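Local atomic coordinates of thiosulfate reductase (Thermus thermophilus, PDB entry 2VPZ), a protein that probably reduces polysulfide or thiosulfate as the molybdenum-containing subunit of an oxidoreductase complex, binding a [4Fe-4S] cluster and two molybdopterin guanine dinucleotides. Residues T89-D93 and K757-D761; R107-Y112 and V473-I479; G408-A412 and L725-G730; L661-V667 and P679-P684; N671-E677 and Y718-R722. One frame throughout, in Å; residues are numbered along the deposited sequence.

Contact 1 of 5, residues T89-D93 and K757-D761; sequences TYDPD and KRPFD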
# COMPACT_ATOMS: atom_id res chain seq x y z
N THR A 89 25.90 -27.92 24.42
CA THR A 89 26.73 -29.10 24.37
C THR A 89 28.14 -28.72 23.89
O THR A 89 29.11 -29.40 24.23
CB THR A 89 26.15 -30.18 23.38
OG1 THR A 89 24.77 -30.42 23.66
CG2 THR A 89 26.95 -31.49 23.47
N TYR A 90 28.26 -27.63 23.13
CA TYR A 90 29.54 -27.16 22.55
C TYR A 90 29.96 -25.79 23.03
O TYR A 90 30.51 -24.96 22.29
CB TYR A 90 29.46 -27.21 21.04
CG TYR A 90 28.78 -28.47 20.56
CD1 TYR A 90 27.51 -28.42 19.98
CD2 TYR A 90 29.37 -29.72 20.77
CE1 TYR A 90 26.83 -29.60 19.62
CE2 TYR A 90 28.70 -30.91 20.42
CZ TYR A 90 27.43 -30.85 19.84
OH TYR A 90 26.76 -32.01 19.49
N ASP A 91 29.70 -25.58 24.32
CA ASP A 91 30.00 -24.36 25.04
C ASP A 91 31.30 -24.62 25.90
O ASP A 91 31.27 -25.50 26.77
CB ASP A 91 28.73 -24.04 25.89
CG ASP A 91 28.88 -22.79 26.81
OD1 ASP A 91 29.95 -22.14 26.78
OD2 ASP A 91 27.90 -22.50 27.55
N PRO A 92 32.43 -23.87 25.65
CA PRO A 92 33.70 -23.99 26.39
C PRO A 92 33.68 -23.87 27.96
O PRO A 92 34.67 -24.23 28.66
CB PRO A 92 34.64 -22.96 25.73
CG PRO A 92 33.68 -21.97 25.05
CD PRO A 92 32.52 -22.85 24.60
N ASP A 93 32.57 -23.33 28.47
CA ASP A 93 32.29 -23.10 29.92
C ASP A 93 31.36 -24.19 30.47
O ASP A 93 31.07 -24.26 31.67
CB ASP A 93 31.59 -21.75 30.27
CG ASP A 93 32.15 -20.52 29.51
OD1 ASP A 93 33.35 -20.44 29.28
OD2 ASP A 93 31.31 -19.62 29.20
N LYS A 757 33.26 -16.22 19.77
CA LYS A 757 34.27 -16.82 18.88
C LYS A 757 35.26 -17.80 19.49
O LYS A 757 36.04 -18.38 18.74
CB LYS A 757 35.07 -15.76 18.11
CG LYS A 757 34.37 -15.09 16.96
CD LYS A 757 35.20 -13.92 16.48
CE LYS A 757 34.40 -13.00 15.58
NZ LYS A 757 34.55 -13.31 14.12
N ARG A 758 35.27 -17.97 20.82
CA ARG A 758 36.16 -18.93 21.48
C ARG A 758 35.85 -20.29 20.85
O ARG A 758 34.69 -20.70 20.85
CB ARG A 758 35.91 -19.02 22.99
CG ARG A 758 36.35 -17.85 23.81
CD ARG A 758 35.18 -17.43 24.69
NE ARG A 758 35.13 -18.16 25.95
CZ ARG A 758 34.04 -18.56 26.60
NH1 ARG A 758 32.81 -18.32 26.13
NH2 ARG A 758 34.19 -19.16 27.77
N PRO A 759 36.87 -21.01 20.32
CA PRO A 759 36.67 -22.33 19.69
C PRO A 759 36.22 -23.45 20.66
O PRO A 759 36.62 -23.41 21.82
CB PRO A 759 38.03 -22.66 19.07
CG PRO A 759 38.76 -21.31 19.01
CD PRO A 759 38.29 -20.66 20.29
N PHE A 760 35.43 -24.43 20.23
CA PHE A 760 35.06 -25.51 21.16
C PHE A 760 36.01 -26.70 21.00
O PHE A 760 36.16 -27.29 19.92
CB PHE A 760 33.60 -26.00 21.00
CG PHE A 760 33.21 -27.14 21.96
CD1 PHE A 760 32.99 -26.90 23.33
CD2 PHE A 760 33.04 -28.45 21.48
CE1 PHE A 760 32.61 -27.96 24.21
CE2 PHE A 760 32.66 -29.51 22.34
CZ PHE A 760 32.44 -29.27 23.71
N ASP A 761 36.67 -27.02 22.10
CA ASP A 761 37.65 -28.10 22.13
C ASP A 761 37.27 -29.22 23.10
O ASP A 761 37.21 -29.04 24.32
CB ASP A 761 39.05 -27.51 22.46
CG ASP A 761 40.19 -28.56 22.44
OD1 ASP A 761 40.26 -29.39 21.50
OD2 ASP A 761 41.02 -28.53 23.37
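Tyr90 and Phe760 form an offset edge-to-face aromatic pair that fastens the C-terminal tail, just after helix 752-756, to the loop following helix 80-84 in the iron-sulfur region of the chain. The ring planes stand at 77° with their centroids 5.6 Å apart, and the edge of Tyr90 is turned to the face of Phe760, Tyr90 CD2 lying 3.7 Å from Phe760 CE2. Backbone also takes part in covering Phe760: Tyr90 CA sits over the centre of the Phe760 ring, 3.5 Å from its centroid and 9° off the normal, a CH-pi contact. Phe760 reaches this place because its CG is anti to the backbone N (chi1 180°). At the rim of the same ring lies Pro92 N, 3.9 Å from Phe760 CD1.

One face of the Tyr90 ring is covered by Thr89 CB; Tyr90 OH accepts from Val62 N, and Arg61 makes a cation-pi contact with the ring. Farther along, Pro92 lays CG over the centre of the Arg758 guanidinium, 3.8 Å from Arg758 CZ, while the Asp93 carboxylate comes to the guanidinium edge. That pair is a salt bridge, but it is modelled too close for its exact geometry to be trusted. Asn636 ND2 bonds to both Asp91 OD2 and Asp93 OD2. Within the loop, Asp93 N makes a weak hydrogen bond of 3.3 Å to Asp91 OD1.

Contact 2 of 5, residues R107-Y112 and V473-I479; sequences RGEGKY and VMWADVI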
# COMPACT_ATOMS: atom_id res chain seq x y z
N ARG A 107 30.30 -22.02 51.68
CA ARG A 107 29.43 -22.22 50.51
C ARG A 107 29.15 -20.79 49.95
O ARG A 107 28.63 -19.93 50.68
CB ARG A 107 28.07 -22.86 50.90
CG ARG A 107 27.96 -24.38 50.79
CD ARG A 107 26.78 -24.89 51.63
NE ARG A 107 26.96 -26.26 52.08
CZ ARG A 107 26.32 -26.85 53.09
NH1 ARG A 107 25.43 -26.16 53.79
NH2 ARG A 107 26.58 -28.11 53.42
N GLY A 108 29.49 -20.51 48.69
CA GLY A 108 29.31 -19.18 48.12
C GLY A 108 30.66 -18.76 47.57
O GLY A 108 30.82 -18.41 46.39
N GLU A 109 31.63 -18.76 48.48
CA GLU A 109 33.07 -18.55 48.15
C GLU A 109 33.13 -19.65 47.03
O GLU A 109 32.45 -20.66 47.16
CB GLU A 109 33.86 -18.96 49.40
CG GLU A 109 35.37 -18.77 49.45
CD GLU A 109 35.90 -19.08 50.86
OE1 GLU A 109 35.16 -18.78 51.83
OE2 GLU A 109 37.01 -19.63 50.99
N GLY A 110 33.92 -19.53 45.97
CA GLY A 110 33.90 -20.57 44.94
C GLY A 110 35.05 -21.58 44.80
O GLY A 110 35.47 -21.88 43.68
N LYS A 111 35.53 -22.10 45.93
CA LYS A 111 36.66 -23.07 46.00
C LYS A 111 36.32 -24.58 45.86
O LYS A 111 35.67 -25.15 46.72
CB LYS A 111 37.46 -22.86 47.32
CG LYS A 111 38.77 -22.05 47.19
CD LYS A 111 38.59 -20.58 47.57
CE LYS A 111 38.94 -20.37 49.04
NZ LYS A 111 39.42 -18.97 49.32
N TYR A 112 36.80 -25.21 44.78
CA TYR A 112 36.55 -26.61 44.44
C TYR A 112 37.82 -27.39 44.06
O TYR A 112 38.83 -26.79 43.72
CB TYR A 112 35.59 -26.70 43.25
CG TYR A 112 34.22 -26.27 43.59
CD1 TYR A 112 33.82 -24.93 43.48
CD2 TYR A 112 33.36 -27.16 44.21
CE1 TYR A 112 32.61 -24.50 43.99
CE2 TYR A 112 32.14 -26.77 44.71
CZ TYR A 112 31.76 -25.43 44.61
OH TYR A 112 30.58 -25.01 45.16
N VAL A 473 24.82 -23.24 41.38
CA VAL A 473 25.52 -24.53 41.28
C VAL A 473 26.88 -24.41 42.04
O VAL A 473 27.36 -25.37 42.67
CB VAL A 473 25.81 -24.95 39.78
CG1 VAL A 473 26.68 -26.22 39.71
CG2 VAL A 473 24.48 -25.15 39.00
N MET A 474 27.46 -23.22 42.00
CA MET A 474 28.72 -22.92 42.66
C MET A 474 28.59 -22.58 44.17
O MET A 474 29.46 -21.92 44.76
CB MET A 474 29.52 -21.84 41.90
CG MET A 474 29.58 -22.03 40.37
SD MET A 474 30.20 -23.68 39.86
CE MET A 474 31.95 -23.59 40.42
N TRP A 475 27.48 -23.00 44.78
CA TRP A 475 27.26 -22.88 46.25
C TRP A 475 27.19 -24.30 46.81
O TRP A 475 26.94 -24.49 48.00
CB TRP A 475 25.94 -22.18 46.60
CG TRP A 475 26.02 -20.70 46.68
CD1 TRP A 475 26.47 -19.83 45.72
CD2 TRP A 475 25.63 -19.88 47.79
NE1 TRP A 475 26.39 -18.54 46.16
CE2 TRP A 475 25.86 -18.53 47.43
CE3 TRP A 475 25.08 -20.16 49.06
CZ2 TRP A 475 25.60 -17.46 48.29
CZ3 TRP A 475 24.81 -19.10 49.92
CH2 TRP A 475 25.06 -17.75 49.53
N ALA A 476 27.39 -25.30 45.96
CA ALA A 476 27.29 -26.70 46.38
C ALA A 476 28.52 -27.46 46.94
O ALA A 476 29.67 -27.13 46.59
CB ALA A 476 26.71 -27.53 45.17
N ASP A 477 28.28 -28.42 47.85
CA ASP A 477 29.32 -29.36 48.34
C ASP A 477 29.07 -30.43 47.21
O ASP A 477 28.00 -31.01 47.18
CB ASP A 477 29.00 -30.07 49.70
CG ASP A 477 28.15 -29.25 50.65
OD1 ASP A 477 28.53 -28.09 50.91
OD2 ASP A 477 27.13 -29.78 51.15
N VAL A 478 30.02 -30.69 46.32
CA VAL A 478 29.77 -31.64 45.21
C VAL A 478 28.80 -31.14 44.12
O VAL A 478 27.59 -30.88 44.35
CB VAL A 478 29.21 -33.09 45.62
CG1 VAL A 478 29.70 -34.15 44.60
CG2 VAL A 478 29.62 -33.49 47.03
N ILE A 479 29.39 -31.02 42.93
CA ILE A 479 28.78 -30.60 41.67
C ILE A 479 28.94 -31.85 40.78
O ILE A 479 30.05 -32.37 40.67
CB ILE A 479 29.58 -29.41 40.99
CG1 ILE A 479 29.47 -28.13 41.81
CG2 ILE A 479 29.07 -29.18 39.54
CD1 ILE A 479 30.62 -27.11 41.61
O HOH W 1 30.92 -22.64 46.97
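In the loop leading into strand 479-481 of the parallel sheet, Asp477 is gripped side-on by two nitrogens of Arg107. Arg107 NE donates to the syn lone pair of Asp477 OD1 at 2.7 Å and 165°, close to the guanidinium plane; Arg107 NH2 reaches Asp477 OD2 at 2.9 Å, tilted from that plane. The two flat groups are 40° apart. An extended chain from CG to NE carries the guanidinium there, and its NH1 also bonds to the carbonyls of Leu456 and Leu459.

Gly108 CA lies over the face of Trp475, a CH-pi contact 3.5 Å from the centroid of the five-membered ring and 9° off its normal. Tyr112 OH donates to Ala476 O at 2.7 Å, in the carbonyl plane on a lone pair. Ile479 CD1 covers one face of the Tyr112 ring, 3.7 Å from its centroid, and Met474 CE approaches Tyr112 CE1 at 3.7 Å. Water 1 accepts from Gly108 N at 3.1 Å and also lies close to Met474 O, bridging the two loops.

Since Asp477 OD1 also pairs with Arg101 and its OD2 accepts from Tyr462 N, this buried carboxylate has several donors round it, which would be expected to favour its ionised form.

Contact 3 of 5, residues G408-A412 and L725-G730; sequences GKFFA and LDPISG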
# COMPACT_ATOMS: atom_id res chain seq x y z
N GLY A 408 0.43 -27.98 56.54
CA GLY A 408 -0.72 -27.24 56.98
C GLY A 408 -0.86 -25.84 56.41
O GLY A 408 -1.79 -25.10 56.75
N LYS A 409 -0.01 -25.46 55.47
CA LYS A 409 -0.02 -24.09 54.98
C LYS A 409 -1.10 -23.54 54.02
O LYS A 409 -1.41 -22.34 54.02
CB LYS A 409 1.40 -23.72 54.51
CG LYS A 409 2.43 -23.62 55.66
CD LYS A 409 3.88 -23.69 55.17
CE LYS A 409 4.80 -24.52 56.10
NZ LYS A 409 6.19 -24.74 55.54
N PHE A 410 -1.69 -24.44 53.23
CA PHE A 410 -2.75 -24.12 52.27
C PHE A 410 -3.69 -25.35 52.19
O PHE A 410 -3.35 -26.41 52.72
CB PHE A 410 -2.14 -23.76 50.91
CG PHE A 410 -1.01 -24.66 50.47
CD1 PHE A 410 -1.27 -25.80 49.71
CD2 PHE A 410 0.32 -24.38 50.82
CE1 PHE A 410 -0.23 -26.66 49.29
CE2 PHE A 410 1.38 -25.23 50.41
CZ PHE A 410 1.11 -26.37 49.65
N PHE A 411 -4.85 -25.24 51.53
CA PHE A 411 -5.84 -26.34 51.42
C PHE A 411 -5.46 -27.56 50.58
O PHE A 411 -5.54 -28.71 51.05
CB PHE A 411 -7.20 -25.81 50.94
CG PHE A 411 -8.30 -26.88 50.87
CD1 PHE A 411 -9.16 -27.08 51.94
CD2 PHE A 411 -8.45 -27.68 49.73
CE1 PHE A 411 -10.17 -28.06 51.90
CE2 PHE A 411 -9.46 -28.68 49.67
CZ PHE A 411 -10.32 -28.86 50.76
N ALA A 412 -5.10 -27.31 49.33
CA ALA A 412 -4.69 -28.33 48.36
C ALA A 412 -3.52 -29.22 48.86
O ALA A 412 -2.80 -28.85 49.80
CB ALA A 412 -4.36 -27.70 46.98
N LEU A 725 0.89 -15.84 49.17
CA LEU A 725 0.56 -17.29 49.17
C LEU A 725 -0.91 -17.56 48.79
O LEU A 725 -1.82 -16.98 49.40
CB LEU A 725 0.79 -17.94 50.57
CG LEU A 725 1.57 -19.27 50.75
CD1 LEU A 725 1.19 -19.99 52.07
CD2 LEU A 725 1.31 -20.21 49.56
N ASP A 726 -1.15 -18.39 47.77
CA ASP A 726 -2.53 -18.75 47.45
C ASP A 726 -2.90 -19.76 48.58
O ASP A 726 -2.24 -20.80 48.74
CB ASP A 726 -2.64 -19.45 46.06
CG ASP A 726 -4.11 -19.82 45.68
OD1 ASP A 726 -5.03 -19.62 46.49
OD2 ASP A 726 -4.30 -20.32 44.54
N PRO A 727 -3.95 -19.45 49.39
CA PRO A 727 -4.38 -20.35 50.47
C PRO A 727 -5.10 -21.67 50.03
O PRO A 727 -5.36 -22.54 50.86
CB PRO A 727 -5.26 -19.47 51.36
CG PRO A 727 -5.89 -18.48 50.36
CD PRO A 727 -4.83 -18.30 49.27
N ILE A 728 -5.41 -21.77 48.74
CA ILE A 728 -6.11 -22.91 48.11
C ILE A 728 -5.22 -23.93 47.31
O ILE A 728 -5.35 -25.15 47.49
CB ILE A 728 -7.27 -22.42 47.11
CG1 ILE A 728 -8.47 -21.81 47.84
CG2 ILE A 728 -7.72 -23.59 46.22
CD1 ILE A 728 -9.79 -21.79 46.99
N SER A 729 -4.35 -23.39 46.44
CA SER A 729 -3.39 -24.07 45.51
C SER A 729 -1.90 -23.75 45.80
O SER A 729 -1.27 -23.19 44.92
CB SER A 729 -3.60 -23.58 44.07
OG SER A 729 -2.80 -22.41 43.83
N GLY A 730 -1.34 -24.06 46.97
CA GLY A 730 0.05 -23.68 47.20
C GLY A 730 0.84 -22.57 46.44
O GLY A 730 1.97 -22.27 46.83
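Phe411 and Ala412 bond through their backbone N atoms to Pro727 and Ile728 in turn, so the two loops run the same way. Phe411 N donates to Pro727 O at 2.8 Å with an angle of 160°, the donor tilted from the carbonyl plane. One residue on, Ala412 N reaches Ile728 O, also at 2.8 Å, though that oxygen crowds Ala412 CB in the model and its position is less certain.

Aromatic contact centres on Phe410. Gly730 CA lies above the middle of the Phe410 ring, 3.4 Å from its centroid and 6° off the normal, a CH-pi contact; having no side chain, the glycine can set its backbone flat on the ring, with Gly730 N 3.2 Å from Phe410 CD1. A chi1 of 44° places Phe410 CG between the backbone N and the carbonyl carbon, turning the ring in under Gly730.

The second loop contains an Asx turn, in which Asp726 OD1 accepts from Ile728 N at 3.1 Å. Separately, Ser729 OG donates to Asp726 OD2 at 2.7 Å. Thr341 OG1 is a further partner of Asp726 OD2. Pro727 and Ile728 of this turn, in the dinucleotide-binding region, are the ones whose carbonyls meet the loop 408-412 of the molybdopterin oxidoreductase region.

Apolar contacts are few and long. Leu725 CD2 comes within 4.5 Å of Phe410 CD2, whereas the Phe411 ring turns outward and packs on helix 594-600.

Contact 4 of 5, residues L661-V667 and P679-P684; sequences LKEGDYV and PVRVKP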
# COMPACT_ATOMS: atom_id res chain seq x y z
N LEU A 661 13.83 10.49 31.00
CA LEU A 661 14.38 9.32 30.29
C LEU A 661 14.12 9.21 28.79
O LEU A 661 13.01 9.41 28.34
CB LEU A 661 13.86 8.04 31.00
CG LEU A 661 14.00 7.95 32.53
CD1 LEU A 661 13.10 6.84 33.14
CD2 LEU A 661 15.48 7.74 32.90
N LYS A 662 15.13 8.89 28.00
CA LYS A 662 14.87 8.72 26.58
C LYS A 662 15.30 7.37 26.01
O LYS A 662 15.77 6.49 26.74
CB LYS A 662 15.36 9.91 25.74
CG LYS A 662 16.68 10.54 26.16
CD LYS A 662 16.65 12.08 26.03
CE LYS A 662 15.69 12.71 27.07
NZ LYS A 662 15.37 14.16 26.78
N GLU A 663 15.17 7.24 24.71
CA GLU A 663 15.47 6.01 24.01
C GLU A 663 16.68 5.14 24.38
O GLU A 663 16.54 3.95 24.68
CB GLU A 663 15.43 6.23 22.50
CG GLU A 663 14.50 5.29 21.78
CD GLU A 663 13.50 6.03 20.89
OE1 GLU A 663 13.96 6.92 20.14
OE2 GLU A 663 12.29 5.70 20.95
N GLY A 664 17.87 5.69 24.39
CA GLY A 664 19.02 4.86 24.73
C GLY A 664 19.51 4.87 26.17
O GLY A 664 20.58 4.37 26.46
N ASP A 665 18.73 5.43 27.09
CA ASP A 665 19.13 5.48 28.50
C ASP A 665 19.10 4.14 29.23
O ASP A 665 18.46 3.19 28.80
CB ASP A 665 18.28 6.48 29.29
CG ASP A 665 18.47 7.93 28.88
OD1 ASP A 665 19.36 8.19 28.04
OD2 ASP A 665 17.74 8.80 29.41
N TYR A 666 19.82 4.10 30.35
CA TYR A 666 19.88 2.94 31.23
C TYR A 666 19.30 3.36 32.56
O TYR A 666 19.21 4.56 32.86
CB TYR A 666 21.28 2.38 31.35
CG TYR A 666 21.56 1.49 30.17
CD1 TYR A 666 21.83 2.04 28.91
CD2 TYR A 666 21.48 0.09 30.29
CE1 TYR A 666 22.01 1.24 27.80
CE2 TYR A 666 21.66 -0.73 29.18
CZ TYR A 666 21.92 -0.15 27.93
OH TYR A 666 22.09 -0.97 26.83
N VAL A 667 18.94 2.37 33.35
CA VAL A 667 18.29 2.67 34.63
C VAL A 667 18.49 1.51 35.62
O VAL A 667 18.76 0.38 35.19
CB VAL A 667 16.74 2.82 34.32
CG1 VAL A 667 15.93 1.97 35.29
CG2 VAL A 667 16.28 4.29 34.34
N PRO A 679 22.11 -2.34 35.77
CA PRO A 679 21.56 -1.47 34.71
C PRO A 679 20.82 -2.11 33.51
O PRO A 679 21.40 -2.99 32.87
CB PRO A 679 22.76 -0.60 34.29
CG PRO A 679 23.96 -1.48 34.49
CD PRO A 679 23.55 -2.53 35.59
N VAL A 680 19.59 -1.66 33.24
CA VAL A 680 18.69 -2.13 32.13
C VAL A 680 18.33 -1.02 31.15
O VAL A 680 18.16 0.14 31.56
CB VAL A 680 17.26 -2.63 32.60
CG1 VAL A 680 17.03 -4.05 32.13
CG2 VAL A 680 17.09 -2.46 34.09
N ARG A 681 18.18 -1.37 29.88
CA ARG A 681 17.83 -0.37 28.90
C ARG A 681 16.35 0.04 29.04
O ARG A 681 15.48 -0.80 29.33
CB ARG A 681 18.12 -0.84 27.47
CG ARG A 681 18.76 0.24 26.62
CD ARG A 681 18.93 -0.22 25.16
NE ARG A 681 17.66 -0.33 24.44
CZ ARG A 681 17.11 -1.46 23.98
NH1 ARG A 681 17.70 -2.63 24.15
NH2 ARG A 681 15.94 -1.41 23.31
N VAL A 682 16.09 1.33 28.88
CA VAL A 682 14.74 1.91 28.98
C VAL A 682 14.01 1.83 27.61
O VAL A 682 14.65 2.09 26.57
CB VAL A 682 14.81 3.40 29.47
CG1 VAL A 682 13.41 4.05 29.42
CG2 VAL A 682 15.39 3.47 30.90
N LYS A 683 12.72 1.49 27.61
CA LYS A 683 11.91 1.32 26.40
C LYS A 683 10.59 2.09 26.43
O LYS A 683 9.47 1.51 26.68
CB LYS A 683 11.72 -0.16 26.08
CG LYS A 683 11.45 -0.49 24.63
CD LYS A 683 10.02 -0.96 24.43
CE LYS A 683 9.96 -2.32 23.72
NZ LYS A 683 8.73 -2.44 22.86
N PRO A 684 10.69 3.41 26.18
CA PRO A 684 9.69 4.46 26.12
C PRO A 684 8.63 4.32 25.03
O PRO A 684 8.05 5.32 24.64
CB PRO A 684 10.53 5.74 25.96
CG PRO A 684 11.72 5.28 25.15
CD PRO A 684 12.01 3.91 25.78
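Tyr666 and Arg681 face each other as a non-hydrogen-bonded pair of an antiparallel beta hairpin, followed by the hydrogen-bonded pair Val667 with Val680. The evidence for the register is backbone pairing: Val680 N donates to Val667 O at 2.9 Å and 171°, Val667 N answers to Val680 O at 3.0 Å, and Val682 N bonds to Asp665 O, also at 3.0 Å.

Packing is tight here. Arg681 CG lies over one face of the Tyr666 ring, 3.9 Å from its centroid, in a CH-pi contact, while Pro679 C approaches the ring edge. The bend at Arg681 chi3 (70°) turns the guanidinium so that its plane stands 72° from the ring. Glu646 then ties the two polar ends together, taking a hydrogen bond from Tyr666 OH and a salt bridge from Arg681 NH1. Diagonally across the strands, Val667 CG2 meets Val682 CG2 at 3.6 Å.

Looser contacts lie at the turn side. Lys662 to Asp665 form a type I turn, stiffened by Lys662 N donating to Asp665 OD2 at 3.0 Å. Pro684 sets its ring against the turn at longer range, Pro684 CG 4.0 Å from Glu663 N, and Lys662, Glu663 and Gly664 are exposed to solvent.

In the mixed sheet, strand 676-683 lies between strands 648-650 and 666-671. Backbone bonds join Arg681 and Lys683 to Val649, while Val667 and Leu661 pack on Leu741 of strand 738-744, the other neighbour of strand 666-671.

Contact 5 of 5, residues N671-E677 and Y718-R722; sequences NQDGVKE and YLQTR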
# COMPACT_ATOMS: atom_id res chain seq x y z
N ASN A 671 13.21 -2.00 44.26
CA ASN A 671 11.88 -2.41 44.73
C ASN A 671 11.48 -1.76 46.07
O ASN A 671 12.29 -1.05 46.67
CB ASN A 671 11.69 -3.97 44.75
CG ASN A 671 12.53 -4.69 45.83
OD1 ASN A 671 12.47 -5.93 45.93
ND2 ASN A 671 13.28 -3.94 46.61
N GLN A 672 10.24 -1.98 46.50
CA GLN A 672 9.72 -1.40 47.73
C GLN A 672 10.63 -1.73 48.96
O GLN A 672 10.61 -0.99 49.95
CB GLN A 672 8.25 -1.84 47.96
CG GLN A 672 8.02 -3.32 48.37
CD GLN A 672 8.18 -4.34 47.24
OE1 GLN A 672 8.73 -5.44 47.44
NE2 GLN A 672 7.69 -4.00 46.04
N ASP A 673 11.43 -2.79 48.86
CA ASP A 673 12.36 -3.18 49.94
C ASP A 673 13.85 -2.77 49.73
O ASP A 673 14.73 -3.32 50.39
CB ASP A 673 12.29 -4.70 50.21
CG ASP A 673 10.89 -5.18 50.65
OD1 ASP A 673 10.28 -4.51 51.50
OD2 ASP A 673 10.42 -6.21 50.13
N GLY A 674 14.11 -1.82 48.83
CA GLY A 674 15.46 -1.37 48.56
C GLY A 674 16.40 -2.18 47.66
O GLY A 674 17.51 -1.72 47.34
N VAL A 675 16.02 -3.38 47.24
CA VAL A 675 16.89 -4.17 46.37
C VAL A 675 16.96 -3.51 44.96
O VAL A 675 15.93 -3.14 44.37
CB VAL A 675 16.44 -5.70 46.25
CG1 VAL A 675 17.39 -6.48 45.34
CG2 VAL A 675 16.39 -6.36 47.65
N LYS A 676 18.20 -3.32 44.47
CA LYS A 676 18.55 -2.73 43.15
C LYS A 676 18.90 -3.82 42.15
O LYS A 676 19.60 -4.77 42.51
CB LYS A 676 19.78 -1.82 43.26
CG LYS A 676 19.56 -0.37 43.59
CD LYS A 676 20.75 0.18 44.38
CE LYS A 676 20.55 1.63 44.80
NZ LYS A 676 20.89 2.60 43.70
N GLU A 677 18.45 -3.69 40.90
CA GLU A 677 18.81 -4.68 39.89
C GLU A 677 19.58 -4.08 38.66
O GLU A 677 19.03 -3.26 37.91
CB GLU A 677 17.59 -5.55 39.48
CG GLU A 677 17.63 -6.96 40.12
CD GLU A 677 18.92 -7.72 39.76
OE1 GLU A 677 19.13 -7.93 38.54
OE2 GLU A 677 19.71 -8.06 40.66
N TYR A 718 15.31 -11.36 41.48
CA TYR A 718 16.04 -10.67 42.54
C TYR A 718 15.23 -9.47 43.05
O TYR A 718 15.51 -8.93 44.12
CB TYR A 718 17.43 -10.21 42.10
CG TYR A 718 18.52 -11.23 42.35
CD1 TYR A 718 18.69 -12.30 41.48
CD2 TYR A 718 19.38 -11.14 43.46
CE1 TYR A 718 19.69 -13.25 41.69
CE2 TYR A 718 20.39 -12.09 43.68
CZ TYR A 718 20.53 -13.15 42.79
OH TYR A 718 21.52 -14.10 42.95
N LEU A 719 14.21 -9.05 42.30
CA LEU A 719 13.39 -7.91 42.73
C LEU A 719 12.11 -8.39 43.40
O LEU A 719 11.41 -7.60 44.02
CB LEU A 719 13.01 -7.03 41.54
CG LEU A 719 14.10 -6.12 40.99
CD1 LEU A 719 13.84 -5.75 39.53
CD2 LEU A 719 14.18 -4.88 41.87
N GLN A 720 11.81 -9.67 43.21
CA GLN A 720 10.61 -10.28 43.79
C GLN A 720 10.97 -10.82 45.18
O GLN A 720 11.20 -12.01 45.41
CB GLN A 720 10.04 -11.35 42.83
CG GLN A 720 9.29 -10.72 41.64
CD GLN A 720 9.48 -11.43 40.29
OE1 GLN A 720 10.38 -12.26 40.13
NE2 GLN A 720 8.64 -11.07 39.30
N THR A 721 11.01 -9.88 46.09
CA THR A 721 11.37 -10.10 47.47
C THR A 721 10.24 -10.73 48.31
O THR A 721 10.49 -11.60 49.15
CB THR A 721 11.85 -8.75 48.08
OG1 THR A 721 13.26 -8.67 48.05
CG2 THR A 721 11.31 -8.58 49.49
N ARG A 722 9.01 -10.29 48.02
CA ARG A 722 7.77 -10.75 48.69
C ARG A 722 6.83 -11.51 47.71
O ARG A 722 7.03 -11.43 46.50
CB ARG A 722 6.99 -9.54 49.25
CG ARG A 722 7.79 -8.49 50.06
CD ARG A 722 7.01 -7.16 50.22
NE ARG A 722 7.59 -6.14 51.12
CZ ARG A 722 7.02 -4.98 51.44
NH1 ARG A 722 5.83 -4.66 50.94
NH2 ARG A 722 7.62 -4.13 52.28
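The guanidinium of Arg722 has Gln672 CG over the centre of one face, 3.6 Å from Arg722 CZ, while the Asp673 carboxylate approaches obliquely. Carboxylate and guanidinium planes are 52° apart, and the salt bridge contains only a weak hydrogen bond: Arg722 NH2 to Asp673 OD1 is 2.8 Å but bent to 123°. With chi3 near 180° (172°), Arg722 runs straight out past Gln672 and Asp673.

The other flat pair is Tyr718 and Glu677. Glu677 OE2 comes obliquely to the ring, and its closest approach is to Tyr718 CB at 3.4 Å. The polar ends are occupied by other residues: Lys702 pairs with Glu677 OE2 and makes a cation-pi contact with Tyr718, Ser715 N bonds to Glu677 OE1, and Tyr718 OH bonds to Glu471.

Between these groups, aliphatic carbons pack on side-chain methylenes and on backbone carbonyls. Leu719 sets its branch point CG 3.7 Å from Glu677 CG, and its CD2 branch lies 3.5 Å from Val675 O. Val675 CG1 reaches Tyr718 O at 3.3 Å.

Asn671 to Gly674 form a type I turn, with Gly674 N bonded to Asn671 O at 2.9 Å and Asn671 N to Val675 O at 3.0 Å; with Gly674 in a left-handed conformation, this fits a hairpin bend of type I turn plus G1 bulge. The bend joins strands 666-671 and 676-683 of the dinucleotide-binding region and rests on a loop whose Gln720, centre of an inverse gamma turn, makes a weak hydrogen bond to a bound molybdopterin guanine dinucleotide.

Contacts 4 and 5, with centres about 19 Å apart, lie at the two ends of the hairpin of strands 666-671 and 676-683 and share its mixed sheet. The second segment of contact 5 runs almost directly into that of contact 3, about 24 Å away between centres, which joins the dinucleotide-binding region to the molybdopterin oxidoreductase region. Contact 2 lies within the latter; along the chain its segments alternate with those of contact 3. Contact 1, its centre about 45 Å from that of contact 3 across the chain's centre, encloses all the others in sequence and returns the C-terminal tail to the iron-sulfur region. Contacts 1 to 3 each span over 300 residues; 4 and 5 are more local.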